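Local coordinates for protein DNA-binding transcriptional repressor YiaJ (Escherichia coli, PDB 1YSQ) that represses transcription of the yiaKLMNOPQRS operon, which may serve 2,3-diketo-L-gulonate use, and is represented by its C-terminal IclR-type domain, a probable effector-binding module, at residues C66-H78 / A134-V148. Residues are numbered along the deposited sequence; the frame is centred on the assembly and turned at random.
Sequences CSAMGKIYMAFGH and AVPVFDIHGRVPYAV. With PO4 (phosphate ion), chain D; PO4 (phosphate ion), chain B.
Ile72 presses its CD1 onto strand 130-137 at Ala134, 3.4 Å from Ala134 CB, a tight fit that suits alanine's small side chain. Its other branch, CG2, lies anti to the backbone N (CG1 is at chi1 -75°) and rests on Pro136 CB. One turn earlier, Met69 lies across the two strands: CG packs over Ala134 CB and Ala147 CB, and SD lies 3.3 Å from Ala147 O. Tyr73 lays its CE1 side against Val144 CG1 at 3.8 Å, while OH reaches past Ala147 CB to Ser32 OG, its hydrogen-bonding partner on strand 28-35. Without the ring and hydroxyl, as with an alanine here, a gap would probably open beside Val144 and Ala147, and Ser32 would lose that partner. The beta-branched Val144 serves two aromatic neighbours, since CG2 meets Phe76 CB at 3.7 Å. Phe138 turns its edge to the face of Phe76 in an offset edge-to-face pair, planes at 71°. Beyond it, Asp139 shapes the hairpin loop: OD1 accepts from His141 N, an Asx turn, and from Arg143 N on the opposite face of the carboxylate, while OD2 forms a salt bridge with Arg143 NH2. At the helix start, Ser67 OG caps Gly70 N, and a phosphate, probably from crystallisation, binds there: its O1 accepts from Ala68 N and its O2 from Met69 N, 2.7 Å away; Ser149 OG also binds phosphate. Helix 68-75 thus covers one face of the antiparallel sheet in this GAF-like domain, its axis at 47° to strand 134-137. Helix 104-117 flanks it through Ile114 against Ile72, whereas Val135 and Val148 point away from the helix to pack on helix 162-182.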
loop_
_atom_site.group_PDB
_atom_site.type_symbol
_atom_site.label_atom_id
_atom_site.label_comp_id
_atom_site.label_asym_id
_atom_site.label_seq_id
_atom_site.Cartn_x
_atom_site.Cartn_y
_atom_site.Cartn_z
ATOM N N CYS A 66 0.066 4.149 -9.544
ATOM C CA CYS A 66 1.455 3.676 -9.404
ATOM C C CYS A 66 1.823 3.342 -7.947
ATOM O O CYS A 66 2.973 3.046 -7.648
ATOM C CB CYS A 66 2.445 4.702 -10.013
ATOM S SG CYS A 66 2.302 6.345 -9.277
ATOM N N SER A 67 0.829 3.389 -7.058
ATOM C CA SER A 67 0.987 3.084 -5.634
ATOM C C SER A 67 0.312 1.749 -5.368
ATOM O O SER A 67 -0.860 1.568 -5.720
ATOM C CB SER A 67 0.333 4.179 -4.780
ATOM O OG SER A 67 0.116 3.788 -3.430
ATOM N N ALA A 68 1.030 0.819 -4.738
ATOM C CA ALA A 68 0.415 -0.470 -4.372
ATOM C C ALA A 68 -0.825 -0.278 -3.481
ATOM O O ALA A 68 -1.882 -0.883 -3.723
ATOM C CB ALA A 68 1.439 -1.410 -3.712
ATOM N N MET A 69 -0.696 0.557 -2.452
ATOM C CA MET A 69 -1.839 0.928 -1.604
ATOM C C MET A 69 -2.953 1.615 -2.420
ATOM O O MET A 69 -4.141 1.305 -2.243
ATOM C CB MET A 69 -1.375 1.801 -0.434
ATOM C CG MET A 69 -0.533 1.028 0.643
ATOM S SD MET A 69 -0.050 2.020 2.107
ATOM C CE MET A 69 1.025 3.039 1.374
ATOM N N GLY A 70 -2.566 2.519 -3.328
ATOM C CA GLY A 70 -3.521 3.187 -4.213
ATOM C C GLY A 70 -4.287 2.202 -5.097
ATOM O O GLY A 70 -5.493 2.347 -5.301
ATOM N N LYS A 71 -3.591 1.181 -5.606
ATOM C CA LYS A 71 -4.246 0.152 -6.417
ATOM C C LYS A 71 -5.250 -0.651 -5.586
ATOM O O LYS A 71 -6.333 -1.001 -6.073
ATOM C CB LYS A 71 -3.214 -0.753 -7.096
ATOM C CG LYS A 71 -2.456 -0.027 -8.216
ATOM C CD LYS A 71 -1.568 -0.993 -9.033
ATOM C CE LYS A 71 -0.440 -1.560 -8.163
ATOM N NZ LYS A 71 0.505 -2.438 -8.917
ATOM N N ILE A 72 -4.919 -0.898 -4.320
ATOM C CA ILE A 72 -5.869 -1.540 -3.400
ATOM C C ILE A 72 -7.142 -0.700 -3.273
ATOM O O ILE A 72 -8.246 -1.223 -3.380
ATOM C CB ILE A 72 -5.200 -1.769 -2.030
ATOM C CG1 ILE A 72 -4.227 -2.939 -2.133
ATOM C CG2 ILE A 72 -6.239 -2.023 -0.907
ATOM C CD1 ILE A 72 -3.290 -3.035 -0.966
ATOM N N TYR A 73 -6.988 0.610 -3.072
ATOM C CA TYR A 73 -8.167 1.479 -2.980
ATOM C C TYR A 73 -9.028 1.366 -4.229
ATOM O O TYR A 73 -10.234 1.217 -4.126
ATOM C CB TYR A 73 -7.756 2.936 -2.749
ATOM C CG TYR A 73 -7.051 3.164 -1.422
ATOM C CD1 TYR A 73 -7.536 2.593 -0.245
ATOM C CD2 TYR A 73 -5.908 3.974 -1.346
ATOM C CE1 TYR A 73 -6.901 2.812 0.993
ATOM C CE2 TYR A 73 -5.253 4.191 -0.110
ATOM C CZ TYR A 73 -5.759 3.613 1.048
ATOM O OH TYR A 73 -5.136 3.839 2.258
ATOM N N MET A 74 -8.413 1.421 -5.412
ATOM C CA MET A 74 -9.206 1.265 -6.649
ATOM C C MET A 74 -9.825 -0.140 -6.786
ATOM O O MET A 74 -10.968 -0.275 -7.247
ATOM C CB MET A 74 -8.392 1.611 -7.896
ATOM C CG MET A 74 -8.144 3.141 -8.062
ATOM S SD MET A 74 -7.564 3.718 -9.710
ATOM C CE MET A 74 -6.193 2.817 -9.842
ATOM N N ALA A 75 -9.079 -1.171 -6.383
ATOM C CA ALA A 75 -9.546 -2.555 -6.517
ATOM C C ALA A 75 -10.807 -2.814 -5.705
ATOM O O ALA A 75 -11.644 -3.627 -6.097
ATOM C CB ALA A 75 -8.443 -3.541 -6.121
ATOM N N PHE A 76 -10.936 -2.135 -4.568
ATOM C CA PHE A 76 -12.134 -2.268 -3.732
ATOM C C PHE A 76 -13.199 -1.184 -3.953
ATOM O O PHE A 76 -14.259 -1.193 -3.301
ATOM C CB PHE A 76 -11.719 -2.375 -2.271
ATOM C CG PHE A 76 -11.174 -3.729 -1.923
ATOM C CD1 PHE A 76 -11.988 -4.680 -1.305
ATOM C CD2 PHE A 76 -9.849 -4.060 -2.237
ATOM C CE1 PHE A 76 -11.484 -5.960 -0.988
ATOM C CE2 PHE A 76 -9.333 -5.313 -1.938
ATOM C CZ PHE A 76 -10.161 -6.276 -1.318
ATOM N N GLY A 77 -12.916 -0.278 -4.893
ATOM C CA GLY A 77 -13.869 0.729 -5.327
ATOM C C GLY A 77 -14.748 0.260 -6.485
ATOM O O GLY A 77 -14.751 -0.924 -6.856
ATOM N N HIS A 78 -15.508 1.196 -7.052
ATOM C CA HIS A 78 -16.367 0.920 -8.205
ATOM C C HIS A 78 -15.568 0.955 -9.515
ATOM O O HIS A 78 -14.674 1.797 -9.654
ATOM C CB HIS A 78 -17.503 1.940 -8.251
ATOM C CG HIS A 78 -18.673 1.490 -9.060
ATOM N ND1 HIS A 78 -18.729 1.639 -10.429
ATOM C CD2 HIS A 78 -19.818 0.859 -8.699
ATOM C CE1 HIS A 78 -19.871 1.135 -10.878
ATOM N NE2 HIS A 78 -20.552 0.664 -9.848
ATOM N N ALA A 134 1.396 -4.678 -0.393
ATOM C CA ALA A 134 0.410 -3.868 0.323
ATOM C C ALA A 134 -0.863 -4.679 0.593
ATOM O O ALA A 134 -1.189 -5.623 -0.156
ATOM C CB ALA A 134 0.077 -2.605 -0.481
ATOM N N VAL A 135 -1.553 -4.324 1.677
ATOM C CA VAL A 135 -2.825 -4.937 2.052
ATOM C C VAL A 135 -3.839 -3.865 2.503
ATOM O O VAL A 135 -3.456 -2.801 2.984
ATOM C CB VAL A 135 -2.667 -5.986 3.202
ATOM C CG1 VAL A 135 -1.899 -7.217 2.737
ATOM C CG2 VAL A 135 -2.023 -5.357 4.451
ATOM N N PRO A 136 -5.133 -4.151 2.356
ATOM C CA PRO A 136 -6.191 -3.269 2.877
ATOM C C PRO A 136 -6.362 -3.363 4.394
ATOM O O PRO A 136 -6.049 -4.401 4.973
ATOM C CB PRO A 136 -7.452 -3.805 2.183
ATOM C CG PRO A 136 -7.154 -5.297 1.972
ATOM C CD PRO A 136 -5.684 -5.323 1.637
ATOM N N VAL A 137 -6.825 -2.272 5.021
ATOM C CA VAL A 137 -7.323 -2.284 6.397
ATOM C C VAL A 137 -8.818 -2.038 6.240
ATOM O O VAL A 137 -9.227 -0.988 5.750
ATOM C CB VAL A 137 -6.694 -1.160 7.264
ATOM C CG1 VAL A 137 -7.368 -1.072 8.664
ATOM C CG2 VAL A 137 -5.190 -1.362 7.375
ATOM N N PHE A 138 -9.634 -3.024 6.588
ATOM C CA PHE A 138 -11.072 -2.910 6.346
ATOM C C PHE A 138 -11.770 -2.202 7.505
ATOM O O PHE A 138 -11.391 -2.399 8.666
ATOM C CB PHE A 138 -11.684 -4.313 6.159
ATOM C CG PHE A 138 -11.295 -4.984 4.861
ATOM C CD1 PHE A 138 -11.852 -4.564 3.649
ATOM C CD2 PHE A 138 -10.387 -6.048 4.861
ATOM C CE1 PHE A 138 -11.502 -5.192 2.435
ATOM C CE2 PHE A 138 -10.021 -6.686 3.661
ATOM C CZ PHE A 138 -10.591 -6.245 2.438
ATOM N N ASP A 139 -12.788 -1.403 7.205
ATOM C CA ASP A 139 -13.701 -0.964 8.269
ATOM C C ASP A 139 -14.777 -2.043 8.512
ATOM O O ASP A 139 -14.762 -3.097 7.861
ATOM C CB ASP A 139 -14.289 0.431 8.012
ATOM C CG ASP A 139 -15.294 0.480 6.846
ATOM O OD1 ASP A 139 -15.810 -0.571 6.375
ATOM O OD2 ASP A 139 -15.641 1.574 6.348
ATOM N N ILE A 140 -15.692 -1.790 9.449
ATOM C CA ILE A 140 -16.721 -2.779 9.805
ATOM C C ILE A 140 -17.614 -3.165 8.621
ATOM O O ILE A 140 -18.198 -4.250 8.613
ATOM C CB ILE A 140 -17.585 -2.309 11.020
ATOM C CG1 ILE A 140 -18.066 -0.867 10.833
ATOM C CG2 ILE A 140 -16.814 -2.496 12.347
ATOM C CD1 ILE A 140 -19.390 -0.563 11.529
ATOM N N HIS A 141 -17.699 -2.284 7.627
ATOM C CA HIS A 141 -18.562 -2.492 6.461
ATOM C C HIS A 141 -17.824 -3.039 5.243
ATOM O O HIS A 141 -18.380 -3.083 4.154
ATOM C CB HIS A 141 -19.269 -1.184 6.085
ATOM C CG HIS A 141 -20.083 -0.584 7.198
ATOM N ND1 HIS A 141 -21.023 -1.303 7.909
ATOM C CD2 HIS A 141 -20.100 0.670 7.711
ATOM C CE1 HIS A 141 -21.584 -0.517 8.812
ATOM N NE2 HIS A 141 -21.041 0.685 8.714
ATOM N N GLY A 142 -16.572 -3.436 5.417
ATOM C CA GLY A 142 -15.790 -3.961 4.310
ATOM C C GLY A 142 -15.292 -2.919 3.319
ATOM O O GLY A 142 -14.792 -3.264 2.246
ATOM N N ARG A 143 -15.421 -1.644 3.670
ATOM C CA ARG A 143 -14.769 -0.589 2.900
ATOM C C ARG A 143 -13.298 -0.535 3.322
ATOM O O ARG A 143 -12.921 -1.157 4.314
ATOM C CB ARG A 143 -15.469 0.756 3.120
ATOM C CG ARG A 143 -16.835 0.867 2.401
ATOM C CD ARG A 143 -17.658 2.065 2.863
ATOM N NE ARG A 143 -17.791 2.053 4.327
ATOM C CZ ARG A 143 -18.195 3.076 5.078
ATOM N NH1 ARG A 143 -18.533 4.244 4.530
ATOM N NH2 ARG A 143 -18.270 2.928 6.396
ATOM N N VAL A 144 -12.476 0.171 2.547
ATOM C CA VAL A 144 -11.030 0.228 2.760
ATOM C C VAL A 144 -10.565 1.691 2.978
ATOM O O VAL A 144 -10.172 2.379 2.036
ATOM C CB VAL A 144 -10.262 -0.413 1.563
ATOM C CG1 VAL A 144 -8.740 -0.448 1.840
ATOM C CG2 VAL A 144 -10.797 -1.835 1.256
ATOM N N PRO A 145 -10.675 2.184 4.202
ATOM C CA PRO A 145 -10.242 3.554 4.506
ATOM C C PRO A 145 -8.712 3.731 4.576
ATOM O O PRO A 145 -8.228 4.849 4.363
ATOM C CB PRO A 145 -10.912 3.823 5.869
ATOM C CG PRO A 145 -10.953 2.473 6.513
ATOM C CD PRO A 145 -11.305 1.533 5.370
ATOM N N TYR A 146 -7.976 2.653 4.858
ATOM C CA TYR A 146 -6.525 2.713 5.116
ATOM C C TYR A 146 -5.879 1.480 4.507
ATOM O O TYR A 146 -6.558 0.501 4.205
ATOM C CB TYR A 146 -6.190 2.739 6.619
ATOM C CG TYR A 146 -6.939 3.791 7.382
ATOM C CD1 TYR A 146 -6.557 5.133 7.317
ATOM C CD2 TYR A 146 -8.054 3.457 8.140
ATOM C CE1 TYR A 146 -7.273 6.108 7.992
ATOM C CE2 TYR A 146 -8.765 4.431 8.826
ATOM C CZ TYR A 146 -8.371 5.739 8.742
ATOM O OH TYR A 146 -9.079 6.684 9.422
ATOM N N ALA A 147 -4.561 1.531 4.356
ATOM C CA ALA A 147 -3.820 0.411 3.799
ATOM C C ALA A 147 -2.409 0.430 4.375
ATOM O O ALA A 147 -1.916 1.477 4.814
ATOM C CB ALA A 147 -3.798 0.506 2.262
ATOM N N VAL A 148 -1.764 -0.730 4.373
ATOM C CA VAL A 148 -0.421 -0.856 4.929
ATOM C C VAL A 148 0.471 -1.446 3.847
ATOM O O VAL A 148 0.030 -2.314 3.098
ATOM C CB VAL A 148 -0.384 -1.843 6.133
ATOM C CG1 VAL A 148 1.013 -1.875 6.803
ATOM C CG2 VAL A 148 -1.459 -1.527 7.162
HETATM P P PO4 D . -12.149 2.270 -0.985
HETATM O O1 PO4 D . -10.849 2.746 -0.369
HETATM O O2 PO4 D . -11.875 1.135 -1.956
HETATM O O3 PO4 D . -13.103 1.828 0.105
HETATM O O4 PO4 D . -12.709 3.442 -1.762
HETATM P P PO4 B . 3.030 2.073 -1.986
HETATM O O1 PO4 B . 3.556 1.522 -3.324
HETATM O O2 PO4 B . 1.653 1.582 -1.673
HETATM O O3 PO4 B . 3.970 1.751 -0.838
HETATM O O4 PO4 B . 2.978 3.582 -2.157
#